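PDB 6DRU: glycosyl hydrolases family 31 family protein from Aspergillus niger, which hydrolyses alpha-xylosidic bonds, releasing alpha-xylose from the non-reducing terminal glucose of xyloglucan oligosaccharides. Local coordinates for residues Y150-T154 with S504-W510; D229-Q233 with T609-R615. One frame throughout, in Å; residues are numbered along the deposited sequence.

Interaction 1. Residues Y150-T154 with S504-W510; sequences YGTGT and SAAATGW
Gly153 N donates to Thr508 OG1 over 2.9 Å, a moderately bent bond (148° at the hydrogen) that joins the corner after strand 149-151 to the last turn of helix 492-508. The same hydroxyl donates to Ser504 O one turn back (OG1 to O, 2.8 Å), so the oxygen both gives and receives; with OG1 anti to the carbonyl carbon of Thr508 (chi1 -43°), it sits within reach of both. Beside it the Gly151 CA-H points almost straight at Ser504 O (CA to O, 3.4 Å), and the Ala507 methyl lies against Gly151 N and CA. Further along, Thr154 CG2 touches both the Ala505 methyl and the edge of the Trp510 indole, 3.6 Å from CZ3. One face of that indole carries Thr508 CG2. Ser504 OG bonds to Ala500 O in its own helix and reaches a water that weakly accepts from Gly151 N. Backbone bonds from Tyr150, Thr152 and Thr154 tie this corner to strand 176-183, which the side chains of Ala507, Thr508 and Trp510 also touch. The helix ends in a Schellman motif at Gly509, and the whole is a buried join between the N-terminal beta domain and a helix of the GH31 TIM barrel.

Interaction 2. Residues D229-Q233 with T609-R615; sequences DTLQQ and TGRSIMR
A salt-bridge network of one carboxylate and two arginines, Asp229 with Arg611 and Arg615, ties helix 228-239 to the segment that leads from helix 596-609 into the C-terminal beta domain. Arg615 makes the directional bond: its NH2 meets Asp229 OD1 at 2.6 Å, nearly straight (163°), with the oxygen close to the guanidinium plane and using its syn lone pair. NH1 adds a weak bond to the same oxygen. Arg611 comes differently, with Asp229 OD2 over one face of its guanidinium, 3.5 Å from NH2; no N-H points at the oxygen, so this pairing is one of charge alone. With CG anti to the backbone N (chi1 -163°) and a bend at chi2, the Arg611 chain turns back to the carboxylate although its CB points away from the helix. The Arg615 group is held in its own segment by NH1 to Ser612 O (3.2 Å), and Asp620 takes its NE. Farther along the helix, Gln233 CA makes a CH...O contact with Thr609 O (3.2 Å), while Gln232 packs CB on Gly610 O and CG on Ser612 OG. One water joins backbone to backbone, donating to Asp229 O and Thr609 O; another links the Gln232 side chain, through OE1, to Gly610 O, while Gln232 NE2 is hydrogen-bonded to Ala507 O. Two positive groups around a partly exposed carboxylate probably keep Asp229 ionised, and the directional bond from Arg615, in whose plane OD1 nearly lies although the two groups are turned 41° apart, should fix the carboxylate more firmly than the facial charge pairing with Arg611 can.

How the interactions relate
The two contacts lie side by side, their centres 11 Å apart, and meet at two places: Gln232 NE2 probably bonds to Ala507 O, and Ala506 CB packs on Met614 O. Along the chain their segments alternate, in the order 150-154, 229-233, 504-510, 609-615. Interaction 1 joins the N-terminal beta domain to barrel helix 492-508; interaction 2 joins helix 228-239 to the start of the C-terminal beta domain. Strand 176-183 is a shared neighbour, Met182 touching both Ala507 and Gln232. The C-terminal end of helix 492-508 thus lies where the N-terminal region, the barrel and the C-terminal domain come together, away from the xylose pocket.

Interaction 1. Residues Y150-T154 with S504-W510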
loop_
_atom_site.group_PDB
_atom_site.type_symbol
_atom_site.label_atom_id
_atom_site.label_comp_id
_atom_site.label_asym_id
_atom_site.label_seq_id
_atom_site.Cartn_x
_atom_site.Cartn_y
_atom_site.Cartn_z
ATOM N N TYR A 150 -0.113 -34.267 -9.322
ATOM C CA TYR A 150 -1.495 -34.577 -9.658
ATOM C C TYR A 150 -2.433 -33.806 -8.742
ATOM O O TYR A 150 -2.186 -33.698 -7.537
ATOM C CB TYR A 150 -1.778 -36.078 -9.532
ATOM C CG TYR A 150 -0.737 -36.966 -10.172
ATOM C CD1 TYR A 150 -0.284 -36.719 -11.461
ATOM C CD2 TYR A 150 -0.204 -38.050 -9.485
ATOM C CE1 TYR A 150 0.669 -37.528 -12.048
ATOM C CE2 TYR A 150 0.749 -38.864 -10.064
ATOM C CZ TYR A 150 1.182 -38.600 -11.346
ATOM O OH TYR A 150 2.131 -39.411 -11.924
ATOM N N GLY A 151 -3.519 -33.287 -9.312
ATOM C CA GLY A 151 -4.506 -32.560 -8.537
ATOM C C GLY A 151 -4.556 -31.082 -8.856
ATOM O O GLY A 151 -4.750 -30.695 -10.013
ATOM N N THR A 152 -4.388 -30.249 -7.824
ATOM C CA THR A 152 -4.373 -28.788 -7.925
ATOM C C THR A 152 -5.715 -28.205 -8.371
ATOM O O THR A 152 -5.776 -27.055 -8.819
ATOM C CB THR A 152 -3.254 -28.293 -8.854
ATOM O OG1 THR A 152 -3.604 -28.553 -10.220
ATOM C CG2 THR A 152 -1.935 -28.984 -8.530
ATOM N N GLY A 153 -6.799 -28.963 -8.251
ATOM C CA GLY A 153 -8.103 -28.479 -8.662
ATOM C C GLY A 153 -8.420 -28.803 -10.110
ATOM O O GLY A 153 -7.873 -29.730 -10.715
ATOM N N THR A 154 -9.323 -28.008 -10.675
ATOM C CA THR A 154 -9.797 -28.202 -12.036
ATOM C C THR A 154 -9.317 -27.078 -12.945
ATOM O O THR A 154 -9.135 -25.936 -12.512
ATOM C CB THR A 154 -11.325 -28.280 -12.082
ATOM O OG1 THR A 154 -11.883 -27.042 -11.621
ATOM C CG2 THR A 154 -11.821 -29.413 -11.202
ATOM N N SER A 504 -8.059 -34.595 -12.584
ATOM C CA SER A 504 -7.364 -33.722 -11.645
ATOM C C SER A 504 -8.217 -33.452 -10.411
ATOM O O SER A 504 -7.693 -33.368 -9.294
ATOM C CB SER A 504 -6.984 -32.409 -12.331
ATOM O OG SER A 504 -6.068 -32.628 -13.389
ATOM N N ALA A 505 -9.532 -33.313 -10.595
ATOM C CA ALA A 505 -10.425 -33.120 -9.457
ATOM C C ALA A 505 -10.406 -34.326 -8.528
ATOM O O ALA A 505 -10.513 -34.179 -7.304
ATOM C CB ALA A 505 -11.846 -32.841 -9.949
ATOM N N ALA A 506 -10.273 -35.529 -9.090
ATOM C CA ALA A 506 -10.219 -36.727 -8.258
ATOM C C ALA A 506 -8.985 -36.719 -7.365
ATOM O O ALA A 506 -9.054 -37.115 -6.195
ATOM C CB ALA A 506 -10.247 -37.977 -9.136
ATOM N N ALA A 507 -7.846 -36.270 -7.898
ATOM C CA ALA A 507 -6.631 -36.191 -7.095
ATOM C C ALA A 507 -6.696 -35.081 -6.055
ATOM O O ALA A 507 -5.944 -35.123 -5.075
ATOM C CB ALA A 507 -5.413 -35.990 -7.997
ATOM N N THR A 508 -7.572 -34.093 -6.245
ATOM C CA THR A 508 -7.776 -33.048 -5.252
ATOM C C THR A 508 -8.694 -33.495 -4.121
ATOM O O THR A 508 -8.723 -32.846 -3.068
ATOM C CB THR A 508 -8.339 -31.790 -5.927
ATOM O OG1 THR A 508 -7.644 -31.555 -7.157
ATOM C CG2 THR A 508 -8.180 -30.565 -5.032
ATOM N N GLY A 509 -9.425 -34.593 -4.305
ATOM C CA GLY A 509 -10.342 -35.098 -3.305
ATOM C C GLY A 509 -11.805 -34.968 -3.665
ATOM O O GLY A 509 -12.658 -35.322 -2.842
ATOM N N TRP A 510 -12.127 -34.482 -4.861
ATOM C CA TRP A 510 -13.506 -34.257 -5.277
ATOM C C TRP A 510 -13.978 -35.449 -6.099
ATOM O O TRP A 510 -13.405 -35.746 -7.153
ATOM C CB TRP A 510 -13.630 -32.967 -6.088
ATOM C CG TRP A 510 -13.057 -31.760 -5.412
ATOM C CD1 TRP A 510 -12.800 -31.604 -4.079
ATOM C CD2 TRP A 510 -12.665 -30.535 -6.042
ATOM N NE1 TRP A 510 -12.272 -30.358 -3.842
ATOM C CE2 TRP A 510 -12.181 -29.682 -5.031
ATOM C CE3 TRP A 510 -12.679 -30.078 -7.363
ATOM C CZ2 TRP A 510 -11.714 -28.397 -5.299
ATOM C CZ3 TRP A 510 -12.214 -28.802 -7.627
ATOM C CH2 TRP A 510 -11.739 -27.978 -6.600
HETATM O O HOH W 1 -4.037 -34.343 -12.427
#

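Interaction 2. Residues D229-Q233 with T609-R615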
loop_
_atom_site.group_PDB
_atom_site.type_symbol
_atom_site.label_atom_id
_atom_site.label_comp_id
_atom_site.label_asym_id
_atom_site.label_seq_id
_atom_site.Cartn_x
_atom_site.Cartn_y
_atom_site.Cartn_z
ATOM N N ASP A 229 -4.173 -44.763 -3.331
ATOM C CA ASP A 229 -5.426 -44.909 -2.600
ATOM C C ASP A 229 -5.257 -44.526 -1.137
ATOM O O ASP A 229 -6.199 -44.021 -0.514
ATOM C CB ASP A 229 -5.945 -46.341 -2.728
ATOM C CG ASP A 229 -6.426 -46.662 -4.129
ATOM O OD1 ASP A 229 -6.978 -45.753 -4.787
ATOM O OD2 ASP A 229 -6.251 -47.817 -4.574
ATOM N N THR A 230 -4.068 -44.753 -0.575
ATOM C CA THR A 230 -3.813 -44.343 0.800
ATOM C C THR A 230 -3.674 -42.830 0.902
ATOM O O THR A 230 -4.177 -42.220 1.853
ATOM C CB THR A 230 -2.561 -45.034 1.335
ATOM O OG1 THR A 230 -2.757 -46.454 1.318
ATOM C CG2 THR A 230 -2.273 -44.590 2.760
ATOM N N LEU A 231 -2.994 -42.208 -0.065
ATOM C CA LEU A 231 -2.889 -40.752 -0.083
ATOM C C LEU A 231 -4.268 -40.103 -0.068
ATOM O O LEU A 231 -4.519 -39.170 0.704
ATOM C CB LEU A 231 -2.091 -40.296 -1.305
ATOM C CG LEU A 231 -0.573 -40.450 -1.235
ATOM C CD1 LEU A 231 0.066 -40.012 -2.542
ATOM C CD2 LEU A 231 -0.014 -39.643 -0.074
ATOM N N GLN A 232 -5.182 -40.594 -0.908
ATOM C CA GLN A 232 -6.543 -40.067 -0.905
ATOM C C GLN A 232 -7.274 -40.407 0.387
ATOM O O GLN A 232 -8.154 -39.653 0.815
ATOM C CB GLN A 232 -7.318 -40.596 -2.111
ATOM C CG GLN A 232 -6.855 -40.021 -3.438
ATOM C CD GLN A 232 -7.042 -38.518 -3.514
ATOM O OE1 GLN A 232 -8.082 -37.990 -3.121
ATOM N NE2 GLN A 232 -6.031 -37.821 -4.021
ATOM N N GLN A 233 -6.930 -41.533 1.018
ATOM C CA GLN A 233 -7.510 -41.848 2.319
ATOM C C GLN A 233 -7.069 -40.838 3.370
ATOM O O GLN A 233 -7.855 -40.460 4.247
ATOM C CB GLN A 233 -7.117 -43.262 2.743
ATOM C CG GLN A 233 -8.104 -43.930 3.691
ATOM C CD GLN A 233 -7.528 -45.173 4.342
ATOM O OE1 GLN A 233 -6.863 -45.977 3.690
ATOM N NE2 GLN A 233 -7.789 -45.340 5.632
ATOM N N THR A 609 -13.693 -44.261 2.566
ATOM C CA THR A 609 -12.240 -44.164 2.535
ATOM C C THR A 609 -11.725 -43.037 1.653
ATOM O O THR A 609 -10.506 -42.849 1.567
ATOM C CB THR A 609 -11.618 -45.492 2.079
ATOM O OG1 THR A 609 -12.267 -45.947 0.885
ATOM C CG2 THR A 609 -11.758 -46.546 3.167
ATOM N N GLY A 610 -12.604 -42.302 0.977
ATOM C CA GLY A 610 -12.155 -41.409 -0.072
ATOM C C GLY A 610 -11.675 -42.140 -1.302
ATOM O O GLY A 610 -10.847 -41.611 -2.051
ATOM N N ARG A 611 -12.170 -43.358 -1.521
ATOM C CA ARG A 611 -11.834 -44.155 -2.692
ATOM C C ARG A 611 -12.314 -43.433 -3.943
ATOM O O ARG A 611 -13.523 -43.265 -4.136
ATOM C CB ARG A 611 -12.473 -45.540 -2.582
ATOM C CG ARG A 611 -11.891 -46.584 -3.506
ATOM C CD ARG A 611 -10.407 -46.741 -3.250
ATOM N NE ARG A 611 -9.825 -47.823 -4.036
ATOM C CZ ARG A 611 -9.515 -49.015 -3.540
ATOM N NH1 ARG A 611 -9.735 -49.274 -2.258
ATOM N NH2 ARG A 611 -8.986 -49.947 -4.321
ATOM N N SER A 612 -11.381 -42.993 -4.785
ATOM C CA SER A 612 -11.735 -42.163 -5.930
ATOM C C SER A 612 -12.696 -42.893 -6.860
ATOM O O SER A 612 -12.538 -44.084 -7.138
ATOM C CB SER A 612 -10.482 -41.751 -6.694
ATOM O OG SER A 612 -9.571 -41.065 -5.854
ATOM N N ILE A 613 -13.704 -42.164 -7.338
ATOM C CA ILE A 613 -14.744 -42.750 -8.176
ATOM C C ILE A 613 -14.223 -42.914 -9.598
ATOM O O ILE A 613 -14.016 -44.042 -10.059
ATOM C CB ILE A 613 -16.028 -41.904 -8.134
ATOM C CG1 ILE A 613 -16.548 -41.830 -6.697
ATOM C CG2 ILE A 613 -17.083 -42.491 -9.054
ATOM C CD1 ILE A 613 -17.786 -40.992 -6.538
ATOM N N MET A 614 -14.001 -41.811 -10.307
ATOM C CA MET A 614 -13.321 -41.887 -11.592
ATOM C C MET A 614 -11.824 -41.740 -11.352
ATOM O O MET A 614 -11.379 -40.797 -10.691
ATOM C CB MET A 614 -13.846 -40.844 -12.584
ATOM C CG MET A 614 -13.771 -39.394 -12.164
ATOM S SD MET A 614 -14.542 -38.344 -13.420
ATOM C CE MET A 614 -13.433 -38.577 -14.808
ATOM N N ARG A 615 -11.055 -42.687 -11.883
ATOM C CA ARG A 615 -9.704 -42.955 -11.409
ATOM C C ARG A 615 -8.692 -42.818 -12.535
ATOM O O ARG A 615 -8.768 -43.568 -13.523
ATOM C CB ARG A 615 -9.639 -44.361 -10.804
ATOM C CG ARG A 615 -10.640 -44.587 -9.681
ATOM C CD ARG A 615 -10.705 -46.045 -9.252
ATOM N NE ARG A 615 -9.441 -46.522 -8.699
ATOM C CZ ARG A 615 -9.015 -46.259 -7.469
ATOM N NH1 ARG A 615 -9.750 -45.515 -6.654
ATOM N NH2 ARG A 615 -7.851 -46.738 -7.054
HETATM O O HOH W 2 -9.130 -44.268 -0.625
HETATM O O HOH W 3 -10.705 -38.872 -2.601
#